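PDB 1O75: putative DD-carboxypeptidase TP_0574 from Treponema pallidum, which shows zinc-dependent carboxypeptidase activity on synthetic depsipeptides, binds penicillin, and may reduce peptidoglycan cross-linking in this spirochaete. Local coordinates for residues E247-D250 and Y251-N254. The protein carries 2 engineered substitutions. Sequence-based numbering, arbitrary orientation.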
loop_
_atom_site.group_PDB
_atom_site.type_symbol
_atom_site.label_atom_id
_atom_site.label_comp_id
_atom_site.label_asym_id
_atom_site.label_seq_id
_atom_site.Cartn_x
_atom_site.Cartn_y
_atom_site.Cartn_z
ATOM N N GLU B 247 -9.336 -13.206 8.652
ATOM C CA GLU B 247 -10.408 -12.554 9.408
ATOM C C GLU B 247 -10.903 -11.285 8.694
ATOM O O GLU B 247 -12.090 -10.994 8.700
ATOM C CB GLU B 247 -9.945 -12.237 10.840
ATOM C CG GLU B 247 -9.806 -13.515 11.720
ATOM C CD GLU B 247 -9.089 -13.245 13.031
ATOM O OE1 GLU B 247 -8.218 -12.349 13.071
ATOM O OE2 GLU B 247 -9.378 -13.934 14.027
ATOM N N PHE B 248 -10.007 -10.542 8.071
ATOM C CA PHE B 248 -10.423 -9.336 7.364
ATOM C C PHE B 248 -11.218 -9.701 6.130
ATOM O O PHE B 248 -12.251 -9.096 5.834
ATOM C CB PHE B 248 -9.218 -8.491 6.955
ATOM C CG PHE B 248 -9.592 -7.278 6.145
ATOM C CD1 PHE B 248 -10.347 -6.246 6.714
ATOM C CD2 PHE B 248 -9.215 -7.179 4.811
ATOM C CE1 PHE B 248 -10.715 -5.133 5.958
ATOM C CE2 PHE B 248 -9.575 -6.076 4.047
ATOM C CZ PHE B 248 -10.323 -5.052 4.615
ATOM N N ILE B 249 -10.754 -10.708 5.399
ATOM C CA ILE B 249 -11.482 -11.118 4.212
ATOM C C ILE B 249 -12.902 -11.592 4.553
ATOM O O ILE B 249 -13.854 -11.286 3.836
ATOM C CB ILE B 249 -10.686 -12.214 3.457
ATOM C CG1 ILE B 249 -9.456 -11.567 2.824
ATOM C CG2 ILE B 249 -11.544 -12.869 2.379
ATOM C CD1 ILE B 249 -9.792 -10.450 1.859
ATOM N N ASP B 250 -13.052 -12.343 5.641
ATOM C CA ASP B 250 -14.383 -12.818 6.021
ATOM C C ASP B 250 -15.283 -11.598 6.255
ATOM O O ASP B 250 -16.466 -11.610 5.930
ATOM C CB ASP B 250 -14.333 -13.659 7.305
ATOM C CG ASP B 250 -13.807 -15.076 7.067
ATOM O OD1 ASP B 250 -13.863 -15.562 5.915
ATOM O OD2 ASP B 250 -13.355 -15.722 8.038
ATOM N N TYR B 251 -14.721 -10.547 6.826
ATOM C CA TYR B 251 -15.522 -9.353 7.065
ATOM C C TYR B 251 -15.934 -8.656 5.752
ATOM O O TYR B 251 -17.124 -8.423 5.527
ATOM C CB TYR B 251 -14.774 -8.363 7.954
ATOM C CG TYR B 251 -15.618 -7.132 8.294
ATOM C CD1 TYR B 251 -16.643 -7.211 9.240
ATOM C CD2 TYR B 251 -15.402 -5.903 7.652
ATOM C CE1 TYR B 251 -17.439 -6.096 9.556
ATOM C CE2 TYR B 251 -16.200 -4.771 7.952
ATOM C CZ TYR B 251 -17.214 -4.882 8.904
ATOM O OH TYR B 251 -18.043 -3.812 9.172
ATOM N N VAL B 252 -14.989 -8.336 4.871
ATOM C CA VAL B 252 -15.410 -7.653 3.645
ATOM C C VAL B 252 -16.302 -8.546 2.801
ATOM O O VAL B 252 -17.129 -8.049 2.040
ATOM C CB VAL B 252 -14.205 -7.129 2.781
ATOM C CG1 VAL B 252 -13.475 -6.025 3.523
ATOM C CG2 VAL B 252 -13.223 -8.291 2.439
ATOM N N MET B 253 -16.178 -9.868 2.946
ATOM C CA MET B 253 -17.033 -10.759 2.144
ATOM C C MET B 253 -18.458 -10.779 2.705
ATOM O O MET B 253 -19.356 -11.361 2.108
ATOM C CB MET B 253 -16.466 -12.180 2.090
ATOM C CG MET B 253 -15.224 -12.310 1.185
ATOM S SD MET B 253 -15.576 -11.890 -0.550
ATOM C CE MET B 253 -14.053 -11.256 -1.066
ATOM N N ASN B 254 -18.649 -10.150 3.859
ATOM C CA ASN B 254 -19.979 -10.040 4.465
ATOM C C ASN B 254 -20.413 -8.572 4.590
ATOM O O ASN B 254 -21.516 -8.257 5.073
ATOM C CB ASN B 254 -19.972 -10.725 5.826
ATOM C CG ASN B 254 -20.104 -12.231 5.682
ATOM O OD1 ASN B 254 -21.144 -12.722 5.252
ATOM N ND2 ASN B 254 -19.043 -12.955 5.991
#
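Phe248 overlaps Val252 one helical turn on: the far end of its ring meets a single methyl, CZ lying 3.5 Å from Val252 CG1, with both CE atoms slightly more distant. The methyl comes in obliquely to the ring. Phe248 CG stands anti to the backbone N (chi1 176°), beside the carbonyl carbon, and this directs the ring forward along the helix to its i+4 neighbour. The other branch of the valine, CG2, lies over the backbone of the turn before, 3.4 Å from Ile249 O, with Ile249 CD1 further off at 4.1 Å. Ile249 also runs side by side with Met253, its CG2 3.9 Å from Met253 CG, so the isoleucine meets the i+3 and i+4 residues, Val252 and Met253, with CD1 and CG2 respectively. Beneath these apolar pairs run successive i to i+4 backbone bonds: Tyr251 N to Glu247 O, Val252 N to Phe248 O at 3.0 Å, nearly straight (166° at the hydrogen), and Met253 N to Ile249 O at 2.9 Å. A side-chain amide adds a bond at the end of the run: Asn254 ND2 reaches back to Asp250 O at 2.9 Å, and approaches tilted from the carbonyl plane. Asn254 CG sits beside its own backbone N (chi1 -80°), which keeps the amide close to the last turn, while Asn254 N bonds to Tyr251 O as the chain leaves helix 245-252 for strand 255-262. Around the helix, Ile249 and Met253 pack on Phe111 of strand 101-114, and the Tyr251 ring meets Tyr322 edge-to-face. Phe248 also rests on Pro292, with a bound sulfated glucose nearby. The chemistry thus divides between an apolar seam joining the helix to its surroundings and an amide that satisfies a carbonyl near the helix's C-terminal end.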